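Local coordinates for unknown protein (Galdieria sulphuraria, PDB 2NYI), which is of unknown function but is built from tandem ACT domains, a fold that in its relatives often binds small regulatory ligands such as amino acids, at residues A[13-16]-A[20-23]; A[92-97]-A[150-155]. All coordinates share one frame; numbering follows the deposited sequence.

Interaction 1: residues A[13-16]-A[20-23]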
loop_
_atom_site.group_PDB
_atom_site.type_symbol
_atom_site.label_atom_id
_atom_site.label_comp_id
_atom_site.label_asym_id
_atom_site.label_seq_id
_atom_site.Cartn_x
_atom_site.Cartn_y
_atom_site.Cartn_z
ATOM N N SER A 13 0.282 -14.359 0.211
ATOM C CA SER A 13 -1.091 -14.465 -0.286
ATOM C C SER A 13 -2.058 -13.966 0.767
ATOM O O SER A 13 -1.921 -14.273 1.963
ATOM C CB SER A 13 -1.434 -15.911 -0.660
ATOM O OG SER A 13 -0.488 -16.394 -1.594
ATOM N N ASP A 14 -3.040 -13.194 0.324
ATOM C CA ASP A 14 -4.023 -12.597 1.224
ATOM C C ASP A 14 -4.943 -13.634 1.872
ATOM O O ASP A 14 -5.349 -14.648 1.253
ATOM C CB ASP A 14 -4.848 -11.540 0.491
ATOM C CG ASP A 14 -5.649 -10.662 1.439
ATOM O OD1 ASP A 14 -5.153 -10.369 2.553
ATOM O OD2 ASP A 14 -6.771 -10.260 1.074
ATOM N N ARG A 15 -5.280 -13.354 3.125
ATOM C CA ARG A 15 -6.271 -14.142 3.863
ATOM C C ARG A 15 -6.723 -13.291 5.044
ATOM O O ARG A 15 -6.058 -12.326 5.412
ATOM C CB ARG A 15 -5.667 -15.465 4.342
ATOM C CG ARG A 15 -4.480 -15.306 5.294
ATOM C CD ARG A 15 -4.304 -16.483 6.212
ATOM N NE ARG A 15 -3.069 -16.393 6.998
ATOM C CZ ARG A 15 -2.940 -15.793 8.178
ATOM N NH1 ARG A 15 -3.973 -15.202 8.763
ATOM N NH2 ARG A 15 -1.748 -15.795 8.782
ATOM N N VAL A 16 -7.857 -13.654 5.645
ATOM C CA VAL A 16 -8.324 -12.949 6.824
ATOM C C VAL A 16 -7.313 -13.190 7.951
ATOM O O VAL A 16 -6.772 -14.300 8.083
ATOM C CB VAL A 16 -9.752 -13.409 7.221
ATOM C CG1 VAL A 16 -10.123 -12.910 8.611
ATOM C CG2 VAL A 16 -10.770 -12.902 6.192
ATOM N N HIS A 20 -3.943 -9.072 12.001
ATOM C CA HIS A 20 -4.095 -9.486 13.393
ATOM C C HIS A 20 -2.932 -10.348 13.902
ATOM O O HIS A 20 -2.411 -10.108 15.006
ATOM C CB HIS A 20 -5.432 -10.164 13.665
ATOM C CG HIS A 20 -5.564 -10.600 15.093
ATOM N ND1 HIS A 20 -5.571 -11.925 15.459
ATOM C CD2 HIS A 20 -5.556 -9.888 16.245
ATOM C CE1 HIS A 20 -5.633 -12.013 16.779
ATOM N NE2 HIS A 20 -5.624 -10.792 17.280
ATOM N N ASP A 21 -2.548 -11.348 13.115
ATOM C CA ASP A 21 -1.467 -12.271 13.509
ATOM C C ASP A 21 -0.171 -11.512 13.710
ATOM O O ASP A 21 0.557 -11.748 14.678
ATOM C CB ASP A 21 -1.298 -13.389 12.475
ATOM C CG ASP A 21 -2.451 -14.386 12.493
ATOM O OD1 ASP A 21 -3.259 -14.384 13.447
ATOM O OD2 ASP A 21 -2.552 -15.173 11.536
ATOM N N PHE A 22 0.097 -10.588 12.782
ATOM C CA PHE A 22 1.261 -9.686 12.835
ATOM C C PHE A 22 1.273 -8.869 14.141
ATOM O O PHE A 22 2.282 -8.829 14.873
ATOM C CB PHE A 22 1.206 -8.748 11.610
ATOM C CG PHE A 22 2.346 -7.774 11.532
ATOM C CD1 PHE A 22 3.463 -8.052 10.755
ATOM C CD2 PHE A 22 2.289 -6.562 12.222
ATOM C CE1 PHE A 22 4.518 -7.124 10.674
ATOM C CE2 PHE A 22 3.342 -5.643 12.148
ATOM C CZ PHE A 22 4.456 -5.939 11.377
ATOM N N SER A 23 0.132 -8.244 14.428
ATOM C CA SER A 23 -0.030 -7.340 15.575
ATOM C C SER A 23 0.048 -8.110 16.885
ATOM O O SER A 23 0.653 -7.644 17.861
ATOM C CB SER A 23 -1.389 -6.639 15.473
ATOM O OG SER A 23 -1.410 -5.843 14.300
#
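The guanidinium of Arg15 and the carboxylate of Asp21 meet in a salt bridge between the loop after strand 4-13 and the first turns of helix 18-28. Both terminal nitrogens turn to the same oxygen: NH2 of Arg15 lies 2.9 Å from OD2 of Asp21, with an N-H...O angle of 141°, and Arg15 NH1 adds a weak bond to OD2 at 3.1 Å. The grip is therefore a fork closing on one atom rather than a two-oxygen pairing. OD2 receives NH2 on its anti lone pair, and the guanidinium and carboxylate planes are inclined at 49°.

A further hydrogen bond, inside the loop, helps fix the rotation of the guanidinium. Arg15 NH1 donates to the carbonyl O of Val16 at 3.0 Å, nearly in the guanidinium plane. With CG set between the backbone N and the carbonyl carbon (chi1 61°), the arginine runs out extended to NE before its head reaches these acceptors.

Apolar packing comes from Leu69, which touches both charged side chains, and from Phe72 against Arg15. Replacing Asp21 by an alanine removes the carboxylate and is likely to leave the guanidinium without its charged mate, with the bond to the Val16 carbonyl remaining. The bridge spans the connection from strand 4-13 to helix 18-28 in the ferredoxin-like fold of the ACT domain.

Interaction 2: residues A[92-97]-A[150-155]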
loop_
_atom_site.group_PDB
_atom_site.type_symbol
_atom_site.label_atom_id
_atom_site.label_comp_id
_atom_site.label_asym_id
_atom_site.label_seq_id
_atom_site.Cartn_x
_atom_site.Cartn_y
_atom_site.Cartn_z
ATOM N N ARG A 92 8.835 19.236 -1.869
ATOM C CA ARG A 92 7.427 19.384 -1.479
ATOM C C ARG A 92 6.637 18.177 -2.020
ATOM O O ARG A 92 7.089 17.493 -2.949
ATOM C CB ARG A 92 6.834 20.704 -2.013
ATOM C CG ARG A 92 7.446 22.015 -1.418
ATOM C CD ARG A 92 7.231 22.131 0.094
ATOM N NE ARG A 92 7.795 23.388 0.614
ATOM C CZ ARG A 92 9.068 23.580 0.956
ATOM N NH1 ARG A 92 9.958 22.600 0.843
ATOM N NH2 ARG A 92 9.456 24.779 1.408
ATOM N N GLU A 93 5.475 17.915 -1.430
ATOM C CA GLU A 93 4.644 16.825 -1.900
ATOM C C GLU A 93 3.482 17.378 -2.691
ATOM O O GLU A 93 3.010 18.511 -2.441
ATOM C CB GLU A 93 4.193 15.955 -0.731
ATOM C CG GLU A 93 5.373 15.288 -0.048
ATOM C CD GLU A 93 4.958 14.215 0.950
ATOM O OE1 GLU A 93 3.853 14.308 1.514
ATOM O OE2 GLU A 93 5.757 13.284 1.182
ATOM N N TYR A 94 3.043 16.575 -3.655
ATOM C CA TYR A 94 2.050 16.964 -4.626
ATOM C C TYR A 94 1.135 15.779 -4.837
ATOM O O TYR A 94 1.588 14.627 -4.868
ATOM C CB TYR A 94 2.703 17.296 -5.969
ATOM C CG TYR A 94 3.647 18.480 -5.906
ATOM C CD1 TYR A 94 3.212 19.751 -6.231
ATOM C CD2 TYR A 94 4.966 18.313 -5.512
ATOM C CE1 TYR A 94 4.073 20.855 -6.160
ATOM C CE2 TYR A 94 5.840 19.426 -5.401
ATOM C CZ TYR A 94 5.384 20.678 -5.744
ATOM O OH TYR A 94 6.248 21.767 -5.675
ATOM N N GLU A 95 -0.137 16.075 -5.003
ATOM C CA GLU A 95 -1.118 15.045 -5.335
ATOM C C GLU A 95 -1.241 15.051 -6.854
ATOM O O GLU A 95 -1.405 16.112 -7.479
ATOM C CB GLU A 95 -2.464 15.332 -4.665
ATOM C CG GLU A 95 -2.450 15.118 -3.147
ATOM C CD GLU A 95 -2.366 13.632 -2.746
ATOM O OE1 GLU A 95 -2.675 12.745 -3.583
ATOM O OE2 GLU A 95 -2.002 13.351 -1.580
ATOM N N LEU A 96 -1.119 13.866 -7.435
ATOM C CA LEU A 96 -1.163 13.696 -8.877
ATOM C C LEU A 96 -2.369 12.837 -9.222
ATOM O O LEU A 96 -2.598 11.779 -8.601
ATOM C CB LEU A 96 0.151 13.056 -9.358
ATOM C CG LEU A 96 0.256 12.530 -10.801
ATOM C CD1 LEU A 96 0.302 13.683 -11.795
ATOM C CD2 LEU A 96 1.509 11.716 -10.937
ATOM N N TYR A 97 -3.150 13.281 -10.203
ATOM C CA TYR A 97 -4.332 12.524 -10.626
ATOM C C TYR A 97 -4.328 12.435 -12.144
ATOM O O TYR A 97 -4.027 13.422 -12.822
ATOM C CB TYR A 97 -5.629 13.198 -10.164
ATOM C CG TYR A 97 -5.678 13.543 -8.697
ATOM C CD1 TYR A 97 -6.032 12.583 -7.740
ATOM C CD2 TYR A 97 -5.370 14.833 -8.257
ATOM C CE1 TYR A 97 -6.077 12.903 -6.381
ATOM C CE2 TYR A 97 -5.416 15.164 -6.907
ATOM C CZ TYR A 97 -5.767 14.196 -5.975
ATOM O OH TYR A 97 -5.806 14.534 -4.638
ATOM N N PRO A 150 10.944 24.109 -7.115
ATOM C CA PRO A 150 11.243 24.888 -8.335
ATOM C C PRO A 150 10.970 24.139 -9.651
ATOM O O PRO A 150 10.848 24.779 -10.693
ATOM C CB PRO A 150 12.748 25.163 -8.214
ATOM C CG PRO A 150 13.013 25.150 -6.728
ATOM C CD PRO A 150 12.130 24.006 -6.236
ATOM N N LEU A 151 10.901 22.810 -9.598
ATOM C CA LEU A 151 10.650 21.987 -10.796
ATOM C C LEU A 151 9.169 21.884 -11.182
ATOM O O LEU A 151 8.848 21.262 -12.202
ATOM C CB LEU A 151 11.202 20.559 -10.604
ATOM C CG LEU A 151 12.671 20.348 -10.217
ATOM C CD1 LEU A 151 13.058 18.872 -10.187
ATOM C CD2 LEU A 151 13.618 21.127 -11.125
ATOM N N TYR A 152 8.274 22.467 -10.383
ATOM C CA TYR A 152 6.820 22.286 -10.579
ATOM C C TYR A 152 6.410 22.588 -12.019
ATOM O O TYR A 152 5.801 21.748 -12.677
ATOM C CB TYR A 152 6.020 23.159 -9.615
ATOM C CG TYR A 152 4.506 23.074 -9.802
ATOM C CD1 TYR A 152 3.799 21.933 -9.398
ATOM C CD2 TYR A 152 3.791 24.123 -10.389
ATOM C CE1 TYR A 152 2.402 21.844 -9.570
ATOM C CE2 TYR A 152 2.394 24.042 -10.566
ATOM C CZ TYR A 152 1.715 22.897 -10.143
ATOM O OH TYR A 152 0.346 22.794 -10.297
ATOM N N GLN A 153 6.768 23.778 -12.512
ATOM C CA GLN A 153 6.305 24.186 -13.843
ATOM C C GLN A 153 6.810 23.251 -14.940
ATOM O O GLN A 153 6.035 22.850 -15.820
ATOM C CB GLN A 153 6.610 25.665 -14.148
ATOM C CG GLN A 153 5.970 26.163 -15.459
ATOM C CD GLN A 153 4.492 25.769 -15.595
ATOM O OE1 GLN A 153 3.651 26.146 -14.769
ATOM N NE2 GLN A 153 4.175 25.003 -16.646
ATOM N N GLU A 154 8.078 22.852 -14.880
ATOM C CA GLU A 154 8.579 21.936 -15.915
ATOM C C GLU A 154 7.989 20.528 -15.836
ATOM O O GLU A 154 7.850 19.853 -16.866
ATOM C CB GLU A 154 10.102 21.892 -15.957
ATOM C CG GLU A 154 10.774 21.129 -14.865
ATOM C CD GLU A 154 12.257 21.439 -14.841
ATOM O OE1 GLU A 154 12.599 22.634 -14.708
ATOM O OE2 GLU A 154 13.065 20.499 -14.978
ATOM N N VAL A 155 7.664 20.082 -14.622
ATOM C CA VAL A 155 6.915 18.826 -14.433
ATOM C C VAL A 155 5.546 18.932 -15.105
ATOM O O VAL A 155 5.171 18.044 -15.905
ATOM C CB VAL A 155 6.767 18.456 -12.939
ATOM C CG1 VAL A 155 5.812 17.244 -12.751
ATOM C CG2 VAL A 155 8.152 18.147 -12.335
#
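Tyr94 lays the CD1-CE1 side of its ring against the corresponding side of Tyr152, the two rings lying nearly parallel, 17° apart, but slid so far that they barely overlap. Their centroids are 5.5 Å from each other, and the closest approach, Tyr94 CE1 to Tyr152 CD1 at 3.4 Å, is an oblique carbon-carbon contact. Around it CE1 of Tyr152 comes within 3.9 Å of Tyr94 CE1, and Tyr94 OH reaches to 4.2 Å from Tyr152 CB. The contact is thus one of van der Waals packing of ring carbons, with no polar link between the two segments.

Strand 91-99 is an inner strand of the second four-stranded antiparallel sheet, ordered 2-3-1-4 as in the ferredoxin-like ACT fold, and helix 152-166 is the second of the two helices in that beta-alpha-beta-beta-alpha-beta unit. The two tyrosines join the first strand to the start of that helix, where the backbones stand well apart: CA of Tyr94 is 9.3 Å from CA of Tyr152, and the rings bridge the interval.

Tyr152 has its CG anti to the backbone N (chi1 177°), which carries the ring from the first turn of the helix out to Tyr94. Its hydroxyl is hydrogen-bonded to the carbonyl O of Leu172 on the neighbouring strand 169-174, so one end of the ring is held by a polar bond while its CD1 and CE1 pack on Tyr94. Tyr94, which is buried, also stacks with Phe147 and touches Val145, both on strand 137-148.

How the interactions relate
From the N terminus, the chain runs through strand 4-13 and reaches interaction 1 almost at once, where a short loop is closed between that strand and helix 18-28. The rest of the first sheet and helix 59-68 follow before strand 91-99 opens interaction 2, which closes a far longer loop, through helix 106-116 and strands 120-130 and 137-148, at the start of helix 152-166. The two contacts stand in series and neither encloses nor crosses the other. They lie on opposite sides of the chain's centre, about 22 Å apart at their nearest atoms: one ties first strand to first helix in the N-terminal unit, the other first strand to second helix in the C-terminal unit.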